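Local structure of protein-glutamine deamidase Cif (Burkholderia pseudomallei, 3EIT) at residues M225-Q230 against D248-H253; S54-W59 against E74-I79. The protein deamidates a specific glutamine side chain of host NEDD8 to glutamate, which abolishes cullin-RING ubiquitin ligase activity and inhibits the host cell cycle. All blocks are in the same frame, centred on the assembly; numbering follows the deposited sequence.

Interaction 1: residues M225-Q230 against D248-H253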
HETATM    1  N   MSE A 225      -4.977  20.331 -14.401  1.00 34.46           N
HETATM    2  CA  MSE A 225      -6.376  20.517 -14.018  1.00 34.65           C
HETATM    3  C   MSE A 225      -6.525  21.653 -12.998  1.00 33.92           C
HETATM    4  O   MSE A 225      -5.619  21.890 -12.200  1.00 33.57           O
HETATM    5  CB  MSE A 225      -6.966  19.218 -13.456  1.00 35.72           C
HETATM    6  CG  MSE A 225      -7.193  18.107 -14.487  1.00 37.72           C
HETATM    7 SE   MSE A 225      -8.427  18.598 -15.924  1.00 45.38          SE
HETATM    8  CE  MSE A 225      -8.785  16.811 -16.640  1.00 40.61           C
ATOM      9  N   PRO A 226      -7.660  22.382 -13.038  1.00 33.42           N
ATOM     10  CA  PRO A 226      -7.911  23.445 -12.068  1.00 33.04           C
ATOM     11  C   PRO A 226      -7.832  22.973 -10.619  1.00 32.79           C
ATOM     12  O   PRO A 226      -8.175  21.835 -10.320  1.00 32.62           O
ATOM     13  CB  PRO A 226      -9.327  23.899 -12.413  1.00 32.89           C
ATOM     14  CG  PRO A 226      -9.459  23.596 -13.860  1.00 32.88           C
ATOM     15  CD  PRO A 226      -8.753  22.291 -14.023  1.00 33.37           C
ATOM     16  N   ASP A 227      -7.385  23.868  -9.740  1.00 32.70           N
ATOM     17  CA  ASP A 227      -7.111  23.562  -8.334  1.00 32.54           C
ATOM     18  C   ASP A 227      -8.230  22.783  -7.653  1.00 32.26           C
ATOM     19  O   ASP A 227      -7.964  21.836  -6.906  1.00 32.52           O
ATOM     20  CB  ASP A 227      -6.823  24.849  -7.545  1.00 32.76           C
ATOM     21  CG  ASP A 227      -5.550  25.562  -8.008  1.00 33.45           C
ATOM     22  OD1 ASP A 227      -4.748  24.965  -8.769  1.00 33.99           O
ATOM     23  OD2 ASP A 227      -5.354  26.730  -7.602  1.00 33.72           O
ATOM     24  N   ASP A 228      -9.474  23.174  -7.920  1.00 31.63           N
ATOM     25  CA  ASP A 228     -10.621  22.532  -7.294  1.00 31.07           C
ATOM     26  C   ASP A 228     -10.933  21.151  -7.865  1.00 30.58           C
ATOM     27  O   ASP A 228     -11.397  20.274  -7.142  1.00 30.75           O
ATOM     28  CB  ASP A 228     -11.850  23.448  -7.305  1.00 31.17           C
ATOM     29  CG  ASP A 228     -11.835  24.464  -6.157  1.00 31.90           C
ATOM     30  OD1 ASP A 228     -12.870  25.116  -5.909  1.00 32.40           O
ATOM     31  OD2 ASP A 228     -10.786  24.613  -5.491  1.00 32.83           O
ATOM     32  N   VAL A 229     -10.652  20.952  -9.149  1.00 29.85           N
ATOM     33  CA  VAL A 229     -10.792  19.638  -9.765  1.00 29.06           C
ATOM     34  C   VAL A 229      -9.791  18.681  -9.133  1.00 28.89           C
ATOM     35  O   VAL A 229     -10.155  17.592  -8.706  1.00 28.68           O
ATOM     36  CB  VAL A 229     -10.604  19.696 -11.298  1.00 28.92           C
ATOM     37  CG1 VAL A 229     -10.677  18.306 -11.906  1.00 28.24           C
ATOM     38  CG2 VAL A 229     -11.650  20.596 -11.922  1.00 28.37           C
ATOM     39  N   GLN A 230      -8.537  19.110  -9.054  1.00 29.08           N
ATOM     40  CA  GLN A 230      -7.463  18.315  -8.452  1.00 29.47           C
ATOM     41  C   GLN A 230      -7.792  17.969  -6.999  1.00 29.71           C
ATOM     42  O   GLN A 230      -7.890  16.799  -6.625  1.00 29.80           O
ATOM     43  CB  GLN A 230      -6.129  19.063  -8.539  1.00 29.33           C
ATOM     44  CG  GLN A 230      -5.472  19.043  -9.919  1.00 29.49           C
ATOM     45  CD  GLN A 230      -4.223  19.917 -10.003  1.00 29.46           C
ATOM     46  OE1 GLN A 230      -3.999  20.789  -9.163  1.00 30.14           O
ATOM     47  NE2 GLN A 230      -3.409  19.688 -11.027  1.00 29.15           N
ATOM     48  N   ASP A 248      -3.895  19.592  -0.083  1.00 29.37           N
ATOM     49  CA  ASP A 248      -3.109  20.790  -0.378  1.00 29.23           C
ATOM     50  C   ASP A 248      -2.357  20.635  -1.700  1.00 29.01           C
ATOM     51  O   ASP A 248      -1.202  20.222  -1.721  1.00 28.87           O
ATOM     52  CB  ASP A 248      -2.152  21.085   0.783  1.00 29.23           C
ATOM     53  CG  ASP A 248      -1.521  22.465   0.694  1.00 30.05           C
ATOM     54  OD1 ASP A 248      -1.998  23.305  -0.104  1.00 31.15           O
ATOM     55  OD2 ASP A 248      -0.541  22.715   1.436  1.00 30.44           O
ATOM     56  N   ILE A 249      -3.025  20.972  -2.802  1.00 28.93           N
ATOM     57  CA  ILE A 249      -2.463  20.788  -4.145  1.00 28.95           C
ATOM     58  C   ILE A 249      -1.241  21.661  -4.420  1.00 29.00           C
ATOM     59  O   ILE A 249      -0.562  21.494  -5.434  1.00 28.83           O
ATOM     60  CB  ILE A 249      -3.515  20.999  -5.262  1.00 28.95           C
ATOM     61  CG1 ILE A 249      -4.397  22.220  -4.976  1.00 28.93           C
ATOM     62  CG2 ILE A 249      -4.352  19.752  -5.443  1.00 28.96           C
ATOM     63  CD1 ILE A 249      -3.878  23.496  -5.579  1.00 28.90           C
ATOM     64  N   LYS A 250      -0.970  22.592  -3.511  1.00 29.00           N
ATOM     65  CA  LYS A 250       0.243  23.390  -3.579  1.00 29.32           C
ATOM     66  C   LYS A 250       1.481  22.545  -3.255  1.00 29.28           C
ATOM     67  O   LYS A 250       2.608  22.962  -3.519  1.00 29.28           O
ATOM     68  CB  LYS A 250       0.134  24.632  -2.674  1.00 29.42           C
ATOM     69  CG  LYS A 250      -0.116  25.965  -3.407  1.00 29.84           C
ATOM     70  CD  LYS A 250      -1.162  25.872  -4.533  1.00 31.26           C
ATOM     71  CE  LYS A 250      -0.973  26.985  -5.580  1.00 32.55           C
ATOM     72  NZ  LYS A 250      -1.700  26.708  -6.859  1.00 32.64           N
ATOM     73  N   LYS A 251       1.259  21.353  -2.702  1.00 29.43           N
ATOM     74  CA  LYS A 251       2.344  20.411  -2.408  1.00 29.57           C
ATOM     75  C   LYS A 251       2.579  19.385  -3.525  1.00 29.65           C
ATOM     76  O   LYS A 251       3.506  18.580  -3.432  1.00 29.56           O
ATOM     77  CB  LYS A 251       2.109  19.693  -1.070  1.00 29.47           C
ATOM     78  CG  LYS A 251       1.913  20.610   0.133  1.00 29.75           C
ATOM     79  CD  LYS A 251       3.208  21.253   0.615  1.00 30.74           C
ATOM     80  CE  LYS A 251       3.869  20.431   1.715  1.00 31.28           C
ATOM     81  NZ  LYS A 251       4.886  21.227   2.470  1.00 31.91           N
ATOM     82  N   LEU A 252       1.743  19.416  -4.567  1.00 29.89           N
ATOM     83  CA  LEU A 252       1.920  18.566  -5.753  1.00 30.26           C
ATOM     84  C   LEU A 252       3.222  18.879  -6.481  1.00 30.59           C
ATOM     85  O   LEU A 252       3.597  20.048  -6.611  1.00 30.76           O
ATOM     86  CB  LEU A 252       0.758  18.747  -6.742  1.00 30.07           C
ATOM     87  CG  LEU A 252      -0.648  18.206  -6.461  1.00 30.24           C
ATOM     88  CD1 LEU A 252      -1.552  18.482  -7.661  1.00 30.02           C
ATOM     89  CD2 LEU A 252      -0.642  16.713  -6.144  1.00 29.25           C
ATOM     90  N   HIS A 253       3.912  17.841  -6.948  1.00 31.21           N
ATOM     91  CA  HIS A 253       5.054  18.034  -7.847  1.00 31.76           C
ATOM     92  C   HIS A 253       4.530  17.928  -9.276  1.00 32.00           C
ATOM     93  O   HIS A 253       4.417  16.837  -9.832  1.00 32.17           O
ATOM     94  CB  HIS A 253       6.196  17.042  -7.579  1.00 31.51           C
ATOM     95  CG  HIS A 253       7.257  17.047  -8.641  1.00 32.78           C
ATOM     96  ND1 HIS A 253       8.120  18.108  -8.830  1.00 33.19           N
ATOM     97  CD2 HIS A 253       7.577  16.131  -9.588  1.00 33.13           C
ATOM     98  CE1 HIS A 253       8.927  17.844  -9.842  1.00 32.50           C
ATOM     99  NE2 HIS A 253       8.619  16.651 -10.320  1.00 32.72           N
TER
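D227 and Q230 meet I249, K250 and L252 in a surface contact between the first turn of helix 227-238 and the loop that follows this helix and leads to strand 258-265; methyls of I249 and L252 lie against the D227 and Q230 side chains, with one long salt bridge. The two segments bury 206 Å² in total, counted over both sides, and I249 contributes more than any other residue. D227 CA and I249 CA are 6.8 Å apart, the shortest CA-to-CA distance between the segments. With CG1 set between the backbone N and the carbonyl carbon (chi1 43°), the two branches of I249 reach different helix residues. I249 CD1 lies 3.6 Å from D227 CG, while I249 CG2 touches Q230 CB, also at 3.6 Å; in both pairs the side chains run at about a right angle to each other. K250 starts off alongside the contact, but a bend at chi2 (43°) carries its tip back toward the helix. There K250 NZ and D227 OD2 form a long salt bridge of 3.7 Å, better read as a loose electrostatic contact between two exposed side chains than as a firm bond. Further in, the extended Q230 chain brings OE1 to within 3.7 Å of L252 CD1. Q230 NE2 donates to F222 O and, weakly, to S223 O, which holds the amide at its nitrogen. Toward the fold, I249 continues along helix 227-238 onto T231 and L234, and L252 packs on L162, A191 and F222. Backbone hydrogen bonds tie D248 to A191 and H253 to R161, the latter in the turn joining strands 152-159 and 164-170, so the loop lies between the N-terminal part of helix 227-238 and this end of the sheet.

Interaction 2: residues S54-W59 against E74-I79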
ATOM      1  N   SER A  54       3.361 -10.231  14.275  1.00 28.11           N
ATOM      2  CA  SER A  54       2.578  -9.972  13.075  1.00 28.12           C
ATOM      3  C   SER A  54       3.037  -8.678  12.428  1.00 28.07           C
ATOM      4  O   SER A  54       3.138  -8.598  11.200  1.00 28.22           O
ATOM      5  CB  SER A  54       1.072  -9.937  13.376  1.00 27.98           C
ATOM      6  OG  SER A  54       0.577 -11.235  13.672  1.00 27.56           O
ATOM      7  N   ASN A  55       3.338  -7.684  13.261  1.00 27.88           N
ATOM      8  CA  ASN A  55       3.768  -6.376  12.777  1.00 27.70           C
ATOM      9  C   ASN A  55       5.111  -6.473  12.062  1.00 27.89           C
ATOM     10  O   ASN A  55       5.296  -5.879  10.994  1.00 27.88           O
ATOM     11  CB  ASN A  55       3.828  -5.372  13.926  1.00 27.55           C
ATOM     12  CG  ASN A  55       4.006  -3.947  13.450  1.00 27.16           C
ATOM     13  OD1 ASN A  55       5.114  -3.517  13.152  1.00 26.64           O
ATOM     14  ND2 ASN A  55       2.910  -3.198  13.397  1.00 27.34           N
ATOM     15  N   ARG A  56       6.029  -7.248  12.640  1.00 27.77           N
ATOM     16  CA  ARG A  56       7.367  -7.417  12.069  1.00 27.79           C
ATOM     17  C   ARG A  56       7.357  -8.145  10.731  1.00 27.95           C
ATOM     18  O   ARG A  56       8.078  -7.768   9.816  1.00 28.07           O
ATOM     19  CB  ARG A  56       8.297  -8.137  13.048  1.00 27.46           C
ATOM     20  CG  ARG A  56       8.505  -7.372  14.320  1.00 27.21           C
ATOM     21  CD  ARG A  56       9.927  -7.461  14.781  1.00 25.25           C
ATOM     22  NE  ARG A  56      10.129  -6.625  15.953  1.00 23.85           N
ATOM     23  CZ  ARG A  56      10.125  -7.082  17.196  1.00 23.28           C
ATOM     24  NH1 ARG A  56       9.937  -8.374  17.416  1.00 24.56           N
ATOM     25  NH2 ARG A  56      10.328  -6.251  18.215  1.00 22.14           N
ATOM     26  N   VAL A  57       6.551  -9.196  10.632  1.00 28.17           N
ATOM     27  CA  VAL A  57       6.448  -9.971   9.405  1.00 28.75           C
ATOM     28  C   VAL A  57       5.718  -9.169   8.327  1.00 29.45           C
ATOM     29  O   VAL A  57       6.048  -9.261   7.150  1.00 29.36           O
ATOM     30  CB  VAL A  57       5.781 -11.364   9.662  1.00 28.63           C
ATOM     31  CG1 VAL A  57       5.107 -11.921   8.414  1.00 27.61           C
ATOM     32  CG2 VAL A  57       6.815 -12.352  10.208  1.00 28.43           C
HETATM   33  N   MSE A  58       4.739  -8.371   8.741  1.00 30.64           N
HETATM   34  CA  MSE A  58       3.981  -7.557   7.799  1.00 31.50           C
HETATM   35  C   MSE A  58       4.840  -6.484   7.128  1.00 30.93           C
HETATM   36  O   MSE A  58       4.770  -6.324   5.912  1.00 30.87           O
HETATM   37  CB  MSE A  58       2.760  -6.914   8.469  1.00 32.75           C
HETATM   38  CG  MSE A  58       1.791  -6.288   7.461  1.00 35.49           C
HETATM   39 SE   MSE A  58       0.981  -7.626   6.285  1.00 45.42          SE
HETATM   40  CE  MSE A  58       1.423  -6.830   4.561  1.00 38.71           C
ATOM     41  N   TRP A  59       5.653  -5.780   7.921  1.00 30.06           N
ATOM     42  CA  TRP A  59       6.291  -4.541   7.481  1.00 29.43           C
ATOM     43  C   TRP A  59       7.822  -4.604   7.368  1.00 29.67           C
ATOM     44  O   TRP A  59       8.499  -3.564   7.335  1.00 29.78           O
ATOM     45  CB  TRP A  59       5.870  -3.354   8.372  1.00 28.62           C
ATOM     46  CG  TRP A  59       4.371  -3.171   8.573  1.00 27.93           C
ATOM     47  CD1 TRP A  59       3.721  -3.028   9.768  1.00 26.75           C
ATOM     48  CD2 TRP A  59       3.353  -3.102   7.555  1.00 27.17           C
ATOM     49  NE1 TRP A  59       2.374  -2.878   9.563  1.00 26.78           N
ATOM     50  CE2 TRP A  59       2.117  -2.917   8.217  1.00 27.10           C
ATOM     51  CE3 TRP A  59       3.366  -3.180   6.151  1.00 26.49           C
ATOM     52  CZ2 TRP A  59       0.900  -2.812   7.522  1.00 26.97           C
ATOM     53  CZ3 TRP A  59       2.152  -3.079   5.460  1.00 27.13           C
ATOM     54  CH2 TRP A  59       0.939  -2.897   6.150  1.00 27.20           C
ATOM     55  N   GLU A  74      13.815 -14.566  13.497  1.00 26.72           N
ATOM     56  CA  GLU A  74      14.959 -14.211  12.638  1.00 27.37           C
ATOM     57  C   GLU A  74      15.091 -12.700  12.519  1.00 27.28           C
ATOM     58  O   GLU A  74      16.188 -12.156  12.662  1.00 27.28           O
ATOM     59  CB  GLU A  74      14.849 -14.823  11.234  1.00 27.72           C
ATOM     60  CG  GLU A  74      16.085 -14.564  10.326  1.00 30.02           C
ATOM     61  CD  GLU A  74      15.860 -13.546   9.178  1.00 32.64           C
ATOM     62  OE1 GLU A  74      16.019 -13.957   8.001  1.00 33.31           O
ATOM     63  OE2 GLU A  74      15.553 -12.351   9.431  1.00 32.54           O
ATOM     64  N   ILE A  75      13.964 -12.038  12.253  1.00 27.19           N
ATOM     65  CA  ILE A  75      13.905 -10.586  12.194  1.00 27.06           C
ATOM     66  C   ILE A  75      14.274  -9.960  13.541  1.00 27.39           C
ATOM     67  O   ILE A  75      15.010  -8.988  13.581  1.00 27.33           O
ATOM     68  CB  ILE A  75      12.535 -10.088  11.678  1.00 26.77           C
ATOM     69  CG1 ILE A  75      12.274 -10.644  10.276  1.00 26.46           C
ATOM     70  CG2 ILE A  75      12.505  -8.569  11.633  1.00 26.40           C
ATOM     71  CD1 ILE A  75      10.798 -10.738   9.876  1.00 24.92           C
ATOM     72  N   LYS A  76      13.788 -10.527  14.641  1.00 27.98           N
ATOM     73  CA  LYS A  76      14.109  -9.996  15.968  1.00 28.55           C
ATOM     74  C   LYS A  76      15.594 -10.133  16.290  1.00 28.76           C
ATOM     75  O   LYS A  76      16.198  -9.217  16.864  1.00 28.98           O
ATOM     76  CB  LYS A  76      13.239 -10.638  17.060  1.00 29.04           C
ATOM     77  CG  LYS A  76      13.613 -10.238  18.490  1.00 30.13           C
ATOM     78  CD  LYS A  76      12.405  -9.859  19.314  1.00 31.98           C
ATOM     79  CE  LYS A  76      12.764  -9.727  20.796  1.00 33.31           C
ATOM     80  NZ  LYS A  76      11.533  -9.556  21.633  1.00 33.26           N
ATOM     81  N   ASN A  77      16.185 -11.265  15.910  1.00 28.92           N
ATOM     82  CA  ASN A  77      17.622 -11.453  16.079  1.00 29.12           C
ATOM     83  C   ASN A  77      18.401 -10.439  15.271  1.00 29.00           C
ATOM     84  O   ASN A  77      19.363  -9.859  15.769  1.00 28.90           O
ATOM     85  CB  ASN A  77      18.051 -12.877  15.736  1.00 29.26           C
ATOM     86  CG  ASN A  77      17.805 -13.854  16.885  1.00 30.45           C
ATOM     87  OD1 ASN A  77      17.028 -13.576  17.810  1.00 31.06           O
ATOM     88  ND2 ASN A  77      18.469 -15.006  16.830  1.00 31.53           N
ATOM     89  N   ALA A  78      17.956 -10.209  14.036  1.00 29.08           N
ATOM     90  CA  ALA A  78      18.559  -9.211  13.155  1.00 29.23           C
ATOM     91  C   ALA A  78      18.575  -7.816  13.793  1.00 29.49           C
ATOM     92  O   ALA A  78      19.598  -7.126  13.748  1.00 29.94           O
ATOM     93  CB  ALA A  78      17.872  -9.195  11.793  1.00 28.81           C
ATOM     94  N   ILE A  79      17.465  -7.413  14.411  1.00 29.54           N
ATOM     95  CA  ILE A  79      17.416  -6.136  15.126  1.00 29.83           C
ATOM     96  C   ILE A  79      18.398  -6.123  16.316  1.00 30.19           C
ATOM     97  O   ILE A  79      19.179  -5.172  16.466  1.00 30.18           O
ATOM     98  CB  ILE A  79      15.983  -5.753  15.598  1.00 29.71           C
ATOM     99  CG1 ILE A  79      15.001  -5.734  14.418  1.00 28.82           C
ATOM    100  CG2 ILE A  79      16.002  -4.389  16.296  1.00 29.42           C
ATOM    101  CD1 ILE A  79      13.547  -5.944  14.797  1.00 26.42           C
TER
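R56 reaches across from helix 52-59 to I75, K76 and I79 of helix 72-85, and its chain can be followed outward atom by atom. R56 CB points at the other helix and lies 4.5 Å from I75 CG2. CG is set anti to the carbonyl carbon (chi1 -62°), and a bend at chi2 turns the chain so that R56 CD lies 4.2 Å from I75 CG2. I79 takes over next: its CD1 is 3.9 Å from R56 CD and 3.7 Å from R56 NE, reaching the guanidinium obliquely. At the tip, R56 NH1 is 3.4 Å from K76 CD, while NH2 is hydrogen-bonded to F102 O. NH1 also forms a salt bridge with E52 OE1, which K76 NZ shares; one carboxylate oxygen thus gathers two cations and probably offsets their like charges. Nearer the helix backbone, I75 CD1 sits 4.0 Å from R56 O and 4.3 Å from V57 CG2. The two helix segments are nearly perpendicular, at 86°, with their axes 10.6 Å apart at closest, and long side chains bridge that spacing. Beyond the pair, I75 touches N60 and I79 rests on P101, whereas M58 and W59 turn to helix 111-121, and S54 and M58 touch helix 34-48; helix 52-59 therefore joins helix 72-85 to these two helices.

How the interactions relate
Interaction 2 closes in the N-terminal part of the chain before interaction 1 opens in the C-terminal part. They share no helix or strand and lie on opposite sides of the chain's centre, with their own centres 38 Å apart and nearest atoms about 23 Å apart. Between them in sequence come strands 152-159, 164-170 and 181-183 of the antiparallel sheet and the inferred active-site residues C109, which is not modelled, H164 and Q184. Interaction 1 is the nearer to H164 and Q184, the L252 side chain being about 8 Å and 12 Å from theirs; interaction 2 joins helices 52-59 and 72-85, away from these sites. The two contacts thus lie in separate regions of the deamidase.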